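Long-range contacts in glutaredoxin-like protein NRDH (Escherichia coli, PDB 1H75), which probably carries electrons, through its redox-active disulfide, to the NrdEF ribonucleotide reductase system: residues M1-Y6 / R24-E29; Y6-C11 / I31-V36; V12-T17 / Q50-I55. All coordinates share one frame; numbering follows the deposited sequence.

Contact 1. Residues M1-Y6 / R24-E29; sequences MRITIY and RGFDFE
Thr4 and Glu29 face each other where strands 3-7 and 29-32 begin to run parallel, the strand pairing of the beta-alpha-beta unit that opens this glutaredoxin fold. Two backbone bonds establish the register: Glu29 N donates to Ile3 O at 2.9 Å, and Glu29 O receives Ile5 N at 2.8 Å, bracketing Thr4. The Glu29 side chain can be followed outward from CB. Chi1 of 55° wedges CG between the backbone N and the carbonyl carbon, which turns the chain back over the neighbouring strand instead of along its own; CG then lies beside Thr4 OG1 and Ile3 O. Beyond CG the chain is extended, and CD stays against Thr4 OG1. At the tip the two oxygens part company. OE2 takes a very short hydrogen bond, 2.5 Å, from Thr4 OG1 and also touches Arg2 CD, whereas OE1 makes a long salt bridge with Arg2 NH1 at 3.6 Å, the guanidinium and carboxylate planes standing 24° apart. With an alanine here, the Thr4 hydroxyl and the Arg2 charge would probably lose their carboxylate partner on this face of the sheet. The other sheet face is apolar: Ile3 CB packs on Phe28 CB at 3.8 Å, and Met21 of helix 12-23 touches Ile3, Ile5 and Phe28 there. Near the segment ends, a water accepts from Ile3 N and donates to Asp27 O at 2.7 Å, bridging the two segments beyond the last direct backbone bond at Ile3 O. Further in, Ile5 CD1 comes over one face of the Phe28 ring in a CH-pi contact, 4.0 Å from the ring centroid and 27° off its normal, with CD1 of the ring as its nearest atom.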
loop_
_atom_site.group_PDB
_atom_site.type_symbol
_atom_site.label_atom_id
_atom_site.label_comp_id
_atom_site.label_asym_id
_atom_site.label_seq_id
_atom_site.Cartn_x
_atom_site.Cartn_y
_atom_site.Cartn_z
ATOM N N MET A 1 11.868 -0.216 -8.774
ATOM C CA MET A 1 10.750 -1.054 -8.249
ATOM C C MET A 1 9.548 -0.183 -7.913
ATOM O O MET A 1 9.651 0.744 -7.117
ATOM C CB MET A 1 11.178 -1.790 -6.983
ATOM C CG MET A 1 10.026 -2.522 -6.315
ATOM S SD MET A 1 10.418 -3.010 -4.644
ATOM C CE MET A 1 10.464 -1.398 -3.822
ATOM N N ARG A 2 8.410 -0.504 -8.514
ATOM C CA ARG A 2 7.182 0.244 -8.297
ATOM C C ARG A 2 6.494 -0.157 -6.988
ATOM O O ARG A 2 6.353 -1.342 -6.702
ATOM C CB ARG A 2 6.224 -0.012 -9.462
ATOM C CG ARG A 2 4.886 0.691 -9.342
ATOM C CD ARG A 2 3.823 -0.007 -10.193
ATOM N NE ARG A 2 4.184 -0.084 -11.606
ATOM C CZ ARG A 2 4.355 0.974 -12.391
ATOM N NH1 ARG A 2 4.203 2.201 -11.898
ATOM N NH2 ARG A 2 4.662 0.812 -13.673
ATOM N N ILE A 3 6.089 0.838 -6.204
ATOM C CA ILE A 3 5.371 0.610 -4.944
ATOM C C ILE A 3 3.999 1.251 -5.138
ATOM O O ILE A 3 3.905 2.440 -5.457
ATOM C CB ILE A 3 6.054 1.314 -3.749
ATOM C CG1 ILE A 3 7.472 0.773 -3.575
ATOM C CG2 ILE A 3 5.235 1.111 -2.473
ATOM C CD1 ILE A 3 8.290 1.550 -2.557
ATOM N N THR A 4 2.941 0.463 -5.010
ATOM C CA THR A 4 1.597 1.007 -5.150
ATOM C C THR A 4 0.863 0.825 -3.831
ATOM O O THR A 4 0.906 -0.261 -3.243
ATOM C CB THR A 4 0.802 0.272 -6.240
ATOM O OG1 THR A 4 1.503 0.359 -7.482
ATOM C CG2 THR A 4 -0.587 0.868 -6.384
ATOM N N ILE A 5 0.213 1.886 -3.361
ATOM C CA ILE A 5 -0.550 1.793 -2.119
ATOM C C ILE A 5 -2.015 1.937 -2.502
ATOM O O ILE A 5 -2.398 2.975 -3.050
ATOM C CB ILE A 5 -0.220 2.942 -1.111
ATOM C CG1 ILE A 5 1.279 2.962 -0.783
ATOM C CG2 ILE A 5 -1.057 2.770 0.157
ATOM C CD1 ILE A 5 1.708 4.097 0.180
ATOM N N TYR A 6 -2.814 0.900 -2.245
ATOM C CA TYR A 6 -4.259 0.954 -2.527
ATOM C C TYR A 6 -4.850 1.531 -1.257
ATOM O O TYR A 6 -4.707 0.963 -0.162
ATOM C CB TYR A 6 -4.803 -0.440 -2.847
ATOM C CG TYR A 6 -4.255 -0.925 -4.185
ATOM C CD1 TYR A 6 -3.076 -1.674 -4.257
ATOM C CD2 TYR A 6 -4.883 -0.559 -5.385
ATOM C CE1 TYR A 6 -2.533 -2.047 -5.497
ATOM C CE2 TYR A 6 -4.351 -0.923 -6.616
ATOM C CZ TYR A 6 -3.179 -1.665 -6.665
ATOM O OH TYR A 6 -2.663 -1.996 -7.894
ATOM N N ARG A 24 10.838 7.667 4.763
ATOM C CA ARG A 24 11.995 6.893 4.288
ATOM C C ARG A 24 12.448 7.247 2.882
ATOM O O ARG A 24 13.305 6.569 2.295
ATOM C CB ARG A 24 11.670 5.405 4.358
ATOM C CG ARG A 24 11.391 4.904 5.774
ATOM C CD ARG A 24 10.669 3.563 5.718
ATOM N NE ARG A 24 10.584 2.909 7.024
ATOM C CZ ARG A 24 9.816 3.321 8.026
ATOM N NH1 ARG A 24 9.053 4.398 7.887
ATOM N NH2 ARG A 24 9.814 2.645 9.172
ATOM N N GLY A 25 11.856 8.301 2.333
ATOM C CA GLY A 25 12.213 8.742 0.996
ATOM C C GLY A 25 11.843 7.787 -0.130
ATOM O O GLY A 25 12.527 7.737 -1.157
ATOM N N PHE A 26 10.761 7.029 0.045
ATOM C CA PHE A 26 10.317 6.100 -0.996
ATOM C C PHE A 26 9.384 6.766 -2.016
ATOM O O PHE A 26 8.615 7.660 -1.680
ATOM C CB PHE A 26 9.532 4.913 -0.406
ATOM C CG PHE A 26 10.307 4.053 0.560
ATOM C CD1 PHE A 26 9.633 3.143 1.369
ATOM C CD2 PHE A 26 11.689 4.133 0.653
ATOM C CE1 PHE A 26 10.321 2.327 2.255
ATOM C CE2 PHE A 26 12.390 3.314 1.546
ATOM C CZ PHE A 26 11.711 2.416 2.343
ATOM N N ASP A 27 9.458 6.333 -3.267
ATOM C CA ASP A 27 8.549 6.867 -4.271
ATOM C C ASP A 27 7.456 5.827 -4.402
ATOM O O ASP A 27 7.741 4.639 -4.434
ATOM C CB ASP A 27 9.242 7.052 -5.619
ATOM C CG ASP A 27 10.251 8.173 -5.590
ATOM O OD1 ASP A 27 9.897 9.286 -5.149
ATOM O OD2 ASP A 27 11.401 7.937 -6.001
ATOM N N PHE A 28 6.206 6.275 -4.462
ATOM C CA PHE A 28 5.090 5.346 -4.599
ATOM C C PHE A 28 3.924 6.018 -5.286
ATOM O O PHE A 28 3.871 7.245 -5.391
ATOM C CB PHE A 28 4.639 4.837 -3.223
ATOM C CG PHE A 28 4.297 5.931 -2.263
ATOM C CD1 PHE A 28 3.013 6.460 -2.217
ATOM C CD2 PHE A 28 5.274 6.476 -1.441
ATOM C CE1 PHE A 28 2.709 7.519 -1.367
ATOM C CE2 PHE A 28 4.984 7.540 -0.585
ATOM C CZ PHE A 28 3.704 8.063 -0.547
ATOM N N GLU A 29 3.000 5.198 -5.771
ATOM C CA GLU A 29 1.797 5.686 -6.416
ATOM C C GLU A 29 0.644 5.269 -5.522
ATOM O O GLU A 29 0.732 4.276 -4.788
ATOM C CB GLU A 29 1.631 5.083 -7.819
ATOM C CG GLU A 29 1.651 3.562 -7.888
ATOM C CD GLU A 29 1.370 3.035 -9.293
ATOM O OE1 GLU A 29 1.461 3.828 -10.257
ATOM O OE2 GLU A 29 1.073 1.827 -9.437
HETATM O O HOH W 1 7.561 3.310 -6.817
#

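Contact 2. Residues Y6-C11 / I31-V36; sequences YTRNDC and INVDRV
Tyr6 and Ile31 run alongside each other on one face of the sheet, in the parallel pairing of strands 3-7 and 29-32 that completes the beta-alpha-beta unit of this thioredoxin-type fold. The tight part starts with the backbone: Thr7 N donates to Ile31 O and Thr7 O receives Val33 N, each at 2.9 Å, which fixes Tyr6 opposite Ile31 and Thr7 opposite Asn32. On the face of Tyr6 and Ile31, ring atom CE2 of the tyrosine meets Ile31 CD1 at 3.7 Å. Val33 extends this patch, its CG1 lying near the plane of the ring at its edge and touching Tyr6 CB at 3.8 Å; Ala39 and Leu43 of helix 37-45 also pack on this apolar face.

Past the strands the character changes. The loop after Thr7 leads to Cys11 of the redox-active disulfide, and its exposed Arg8 reaches back to Asp34. The arginine grips the carboxylate side-on, NE to OD1 and NH2 to OD2, in nearly coplanar planes 6° apart, so two bonds restrain the rotation of both groups. A bend at chi3 (-64°) brings this end of the guanidinium round to the aspartate. Water adds a looser tie: a single molecule accepts from Asn9 N at 3.0 Å and donates to Asp34 OD1 at 2.7 Å, so OD1 is shared between the water and Arg8 NE.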
loop_
_atom_site.group_PDB
_atom_site.type_symbol
_atom_site.label_atom_id
_atom_site.label_comp_id
_atom_site.label_asym_id
_atom_site.label_seq_id
_atom_site.Cartn_x
_atom_site.Cartn_y
_atom_site.Cartn_z
ATOM N N TYR A 6 -2.814 0.900 -2.245
ATOM C CA TYR A 6 -4.259 0.954 -2.527
ATOM C C TYR A 6 -4.850 1.531 -1.257
ATOM O O TYR A 6 -4.707 0.963 -0.162
ATOM C CB TYR A 6 -4.803 -0.440 -2.847
ATOM C CG TYR A 6 -4.255 -0.925 -4.185
ATOM C CD1 TYR A 6 -3.076 -1.674 -4.257
ATOM C CD2 TYR A 6 -4.883 -0.559 -5.385
ATOM C CE1 TYR A 6 -2.533 -2.047 -5.497
ATOM C CE2 TYR A 6 -4.351 -0.923 -6.616
ATOM C CZ TYR A 6 -3.179 -1.665 -6.665
ATOM O OH TYR A 6 -2.663 -1.996 -7.894
ATOM N N THR A 7 -5.577 2.636 -1.411
ATOM C CA THR A 7 -6.045 3.363 -0.251
ATOM C C THR A 7 -7.504 3.831 -0.234
ATOM O O THR A 7 -8.244 3.633 -1.193
ATOM C CB THR A 7 -5.107 4.591 -0.105
ATOM O OG1 THR A 7 -5.311 5.231 1.153
ATOM C CG2 THR A 7 -5.362 5.586 -1.260
ATOM N N ARG A 8 -7.884 4.464 0.872
ATOM C CA ARG A 8 -9.232 4.996 1.085
ATOM C C ARG A 8 -9.114 6.241 1.973
ATOM O O ARG A 8 -8.223 6.313 2.815
ATOM C CB ARG A 8 -10.099 3.924 1.774
ATOM C CG ARG A 8 -11.326 4.440 2.493
ATOM C CD ARG A 8 -12.217 3.296 2.902
ATOM N NE ARG A 8 -12.758 2.571 1.755
ATOM C CZ ARG A 8 -13.249 1.337 1.828
ATOM N NH1 ARG A 8 -13.261 0.692 2.990
ATOM N NH2 ARG A 8 -13.736 0.749 0.748
ATOM N N ASN A 9 -9.994 7.225 1.784
ATOM C CA ASN A 9 -9.943 8.430 2.616
ATOM C C ASN A 9 -10.474 8.059 3.998
ATOM O O ASN A 9 -11.203 7.087 4.143
ATOM C CB ASN A 9 -10.792 9.557 2.004
ATOM C CG ASN A 9 -10.230 10.062 0.672
ATOM O OD1 ASN A 9 -9.129 10.608 0.621
ATOM N ND2 ASN A 9 -10.987 9.876 -0.408
ATOM N N ASP A 10 -10.079 8.809 5.020
ATOM C CA ASP A 10 -10.541 8.537 6.380
ATOM C C ASP A 10 -10.035 7.186 6.890
ATOM O O ASP A 10 -10.607 6.598 7.813
ATOM C CB ASP A 10 -12.076 8.561 6.430
ATOM C CG ASP A 10 -12.612 8.390 7.834
ATOM O OD1 ASP A 10 -12.449 9.325 8.649
ATOM O OD2 ASP A 10 -13.189 7.319 8.127
ATOM N N CYS A 11 -8.954 6.702 6.283
ATOM C CA CYS A 11 -8.357 5.425 6.665
ATOM C C CYS A 11 -7.043 5.757 7.381
ATOM O O CYS A 11 -6.074 6.202 6.756
ATOM C CB CYS A 11 -8.134 4.569 5.399
ATOM S SG CYS A 11 -7.015 3.132 5.581
ATOM N N ILE A 31 -3.619 4.572 -5.266
ATOM C CA ILE A 31 -4.828 4.300 -6.027
ATOM C C ILE A 31 -5.951 4.184 -5.029
ATOM O O ILE A 31 -5.959 3.275 -4.195
ATOM C CB ILE A 31 -4.726 3.004 -6.812
ATOM C CG1 ILE A 31 -3.664 3.161 -7.898
ATOM C CG2 ILE A 31 -6.124 2.620 -7.379
ATOM C CD1 ILE A 31 -3.457 1.937 -8.743
ATOM N N ASN A 32 -6.903 5.107 -5.113
ATOM C CA ASN A 32 -8.053 5.123 -4.220
ATOM C C ASN A 32 -9.041 4.046 -4.675
ATOM O O ASN A 32 -9.614 4.164 -5.756
ATOM C CB ASN A 32 -8.732 6.494 -4.298
ATOM C CG ASN A 32 -9.826 6.655 -3.274
ATOM O OD1 ASN A 32 -9.760 7.552 -2.427
ATOM N ND2 ASN A 32 -10.839 5.792 -3.331
ATOM N N VAL A 33 -9.245 3.014 -3.853
ATOM C CA VAL A 33 -10.123 1.902 -4.210
ATOM C C VAL A 33 -11.610 2.244 -4.310
ATOM O O VAL A 33 -12.389 1.483 -4.903
ATOM C CB VAL A 33 -9.940 0.693 -3.238
ATOM C CG1 VAL A 33 -8.487 0.212 -3.293
ATOM C CG2 VAL A 33 -10.317 1.074 -1.824
ATOM N N ASP A 34 -12.008 3.373 -3.741
ATOM C CA ASP A 34 -13.409 3.789 -3.830
ATOM C C ASP A 34 -13.646 4.483 -5.183
ATOM O O ASP A 34 -14.735 4.371 -5.761
ATOM C CB ASP A 34 -13.753 4.708 -2.648
ATOM C CG ASP A 34 -13.805 3.949 -1.329
ATOM O OD1 ASP A 34 -13.474 4.544 -0.294
ATOM O OD2 ASP A 34 -14.178 2.760 -1.326
ATOM N N ARG A 35 -12.632 5.189 -5.679
ATOM C CA ARG A 35 -12.709 5.880 -6.972
ATOM C C ARG A 35 -12.410 4.929 -8.131
ATOM O O ARG A 35 -12.764 5.209 -9.281
ATOM C CB ARG A 35 -11.700 7.035 -7.043
ATOM C CG ARG A 35 -11.947 8.158 -6.064
ATOM C CD ARG A 35 -10.944 9.278 -6.245
ATOM N NE ARG A 35 -11.062 9.929 -7.548
ATOM C CZ ARG A 35 -10.941 11.241 -7.726
ATOM N NH1 ARG A 35 -10.704 12.023 -6.685
ATOM N NH2 ARG A 35 -11.055 11.771 -8.938
ATOM N N VAL A 36 -11.763 3.804 -7.822
ATOM C CA VAL A 36 -11.385 2.820 -8.845
ATOM C C VAL A 36 -11.860 1.418 -8.405
ATOM O O VAL A 36 -11.068 0.593 -7.926
ATOM C CB VAL A 36 -9.836 2.819 -9.040
ATOM C CG1 VAL A 36 -9.457 1.981 -10.252
ATOM C CG2 VAL A 36 -9.324 4.236 -9.209
HETATM O O HOH W 2 -12.376 7.009 -0.041
#

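Contact 3. Residues V12-T17 / Q50-I55; sequences VQCHAT and QLPVVI
Pro52 lays its ring over the first turn of helix 12-23, CD resting 3.6 Å from Cys14 N and CB 3.7 Å from Cys14 SG. The peptide bond before it is cis, and a cis-proline set against a CxxC helix start is a hallmark of the thioredoxin fold; here Cys14 is joined to Cys11 in the redox-active disulfide. The sulfur meets the cis-peptide region along more than one atom: SG also lies 3.6 Å from Pro52 N and 3.9 Å from Leu51 CB. Chi1 of -61° holds it anti to the Cys14 carbonyl carbon, which directs it at this stretch. All of these are van der Waals contacts, so the disulfide is positioned against the loop by shape and not by polar bonds between the segments. In thioredoxin-fold proteins the backbone just before the cis-proline commonly helps to receive the partner protein, and a similar role for the loop at Leu51 is plausible.

Farther along the helix, Thr17 touches the ring at CG. Its OG1 approaches Pro52 CG at 3.6 Å, while CG2 meets Val54 CG2 tip to tip at 4.0 Å. The same hydroxyl is satisfied inside the helix, donating to Gln13 O at 2.8 Å; that carbonyl accepts Thr17 N as well, so two donors grip one oxygen and the methyl is left turned to the sheet. Gln13 lends its CB to Pro52 CD, but its polar end goes elsewhere, OE1 accepting from Phe64 N.

The helix start thus lies on the sheet face that carries Ile5 of strand 3-7, which touches both Thr17 and Pro52, while strand 53-56 pairs antiparallel with strand 3-7 at one edge and with strand 59-62 at the other.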
loop_
_atom_site.group_PDB
_atom_site.type_symbol
_atom_site.label_atom_id
_atom_site.label_comp_id
_atom_site.label_asym_id
_atom_site.label_seq_id
_atom_site.Cartn_x
_atom_site.Cartn_y
_atom_site.Cartn_z
ATOM N N VAL A 12 -7.022 5.561 8.697
ATOM C CA VAL A 12 -5.839 5.880 9.498
ATOM C C VAL A 12 -4.613 5.035 9.145
ATOM O O VAL A 12 -3.497 5.567 9.049
ATOM C CB VAL A 12 -6.127 5.726 11.004
ATOM C CG1 VAL A 12 -4.935 6.243 11.814
ATOM C CG2 VAL A 12 -7.412 6.496 11.364
ATOM N N GLN A 13 -4.811 3.735 8.946
ATOM C CA GLN A 13 -3.683 2.868 8.598
ATOM C C GLN A 13 -3.108 3.211 7.234
ATOM O O GLN A 13 -1.913 2.989 6.976
ATOM C CB GLN A 13 -4.096 1.391 8.675
ATOM C CG GLN A 13 -4.349 0.963 10.117
ATOM C CD GLN A 13 -4.517 -0.531 10.297
ATOM O OE1 GLN A 13 -3.656 -1.323 9.906
ATOM N NE2 GLN A 13 -5.627 -0.925 10.913
ATOM N N CYS A 14 -3.951 3.744 6.353
ATOM C CA CYS A 14 -3.506 4.142 5.026
ATOM C C CYS A 14 -2.605 5.369 5.155
ATOM O O CYS A 14 -1.538 5.452 4.540
ATOM C CB CYS A 14 -4.688 4.509 4.152
ATOM S SG CYS A 14 -5.892 3.180 3.858
ATOM N N HIS A 15 -3.060 6.342 5.940
ATOM C CA HIS A 15 -2.285 7.563 6.148
ATOM C C HIS A 15 -0.959 7.237 6.832
ATOM O O HIS A 15 0.095 7.769 6.448
ATOM C CB HIS A 15 -3.093 8.567 6.987
ATOM C CG HIS A 15 -2.399 9.877 7.199
ATOM N ND1 HIS A 15 -1.497 10.088 8.222
ATOM C CD2 HIS A 15 -2.450 11.035 6.498
ATOM C CE1 HIS A 15 -1.025 11.319 8.140
ATOM N NE2 HIS A 15 -1.585 11.914 7.103
ATOM N N ALA A 16 -0.995 6.346 7.824
ATOM C CA ALA A 16 0.228 5.961 8.529
ATOM C C ALA A 16 1.231 5.370 7.534
ATOM O O ALA A 16 2.437 5.641 7.589
ATOM C CB ALA A 16 -0.085 4.943 9.613
ATOM N N THR A 17 0.726 4.555 6.620
ATOM C CA THR A 17 1.586 3.923 5.622
ATOM C C THR A 17 2.238 4.936 4.680
ATOM O O THR A 17 3.439 4.847 4.396
ATOM C CB THR A 17 0.769 2.886 4.817
ATOM O OG1 THR A 17 0.336 1.849 5.712
ATOM C CG2 THR A 17 1.615 2.288 3.681
ATOM N N GLN A 50 -8.649 -5.784 4.310
ATOM C CA GLN A 50 -8.464 -4.519 5.007
ATOM C C GLN A 50 -7.571 -3.619 4.180
ATOM O O GLN A 50 -6.860 -4.087 3.287
ATOM C CB GLN A 50 -7.825 -4.745 6.376
ATOM C CG GLN A 50 -6.425 -5.294 6.298
ATOM C CD GLN A 50 -5.713 -5.331 7.654
ATOM O OE1 GLN A 50 -4.597 -5.836 7.757
ATOM N NE2 GLN A 50 -6.357 -4.794 8.691
ATOM N N LEU A 51 -7.616 -2.326 4.474
ATOM C CA LEU A 51 -6.784 -1.361 3.774
ATOM C C LEU A 51 -5.772 -0.758 4.728
ATOM O O LEU A 51 -5.938 -0.796 5.951
ATOM C CB LEU A 51 -7.633 -0.241 3.181
ATOM C CG LEU A 51 -8.611 -0.667 2.091
ATOM C CD1 LEU A 51 -9.609 0.444 1.818
ATOM C CD2 LEU A 51 -7.828 -0.999 0.838
ATOM N N PRO A 52 -4.677 -0.232 4.178
ATOM C CA PRO A 52 -4.351 -0.195 2.754
ATOM C C PRO A 52 -3.821 -1.550 2.286
ATOM O O PRO A 52 -3.603 -2.455 3.083
ATOM C CB PRO A 52 -3.225 0.832 2.702
ATOM C CG PRO A 52 -2.478 0.507 3.996
ATOM C CD PRO A 52 -3.611 0.395 4.986
ATOM N N VAL A 53 -3.634 -1.675 0.983
ATOM C CA VAL A 53 -2.975 -2.847 0.449
ATOM C C VAL A 53 -1.748 -2.280 -0.255
ATOM O O VAL A 53 -1.847 -1.334 -1.048
ATOM C CB VAL A 53 -3.834 -3.648 -0.548
ATOM C CG1 VAL A 53 -2.962 -4.706 -1.238
ATOM C CG2 VAL A 53 -4.955 -4.353 0.199
ATOM N N VAL A 54 -0.580 -2.826 0.056
ATOM C CA VAL A 54 0.642 -2.376 -0.585
ATOM C C VAL A 54 1.163 -3.485 -1.461
ATOM O O VAL A 54 1.262 -4.640 -1.019
ATOM C CB VAL A 54 1.758 -2.029 0.437
ATOM C CG1 VAL A 54 3.045 -1.690 -0.309
ATOM C CG2 VAL A 54 1.326 -0.882 1.326
ATOM N N ILE A 55 1.454 -3.153 -2.713
ATOM C CA ILE A 55 2.005 -4.132 -3.655
ATOM C C ILE A 55 3.329 -3.551 -4.132
ATOM O O ILE A 55 3.386 -2.420 -4.631
ATOM C CB ILE A 55 1.085 -4.357 -4.904
ATOM C CG1 ILE A 55 -0.290 -4.867 -4.490
ATOM C CG2 ILE A 55 1.758 -5.329 -5.877
ATOM C CD1 ILE A 55 -0.293 -6.113 -3.628
#

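From the N terminus, strand 3-7 is the common element: contact 1 uses its start and contact 2 its end, sharing Tyr6. Contact 1 closes the loop that contains helix 12-23, and contact 2 closes a longer loop over the same helix, the two crossing because their segments alternate along the chain. Ile5 O probably bonds Ile31 N, making both one continuous strand pairing. Contact 3 then links the start of that helix to residues 50-55, crossing both others. Probable bonds Thr4 N to Ile55 O and Tyr6 N to Val53 O join strand 53-56 to strand 3-7, so sheet and disulfide-bearing helix are tied together.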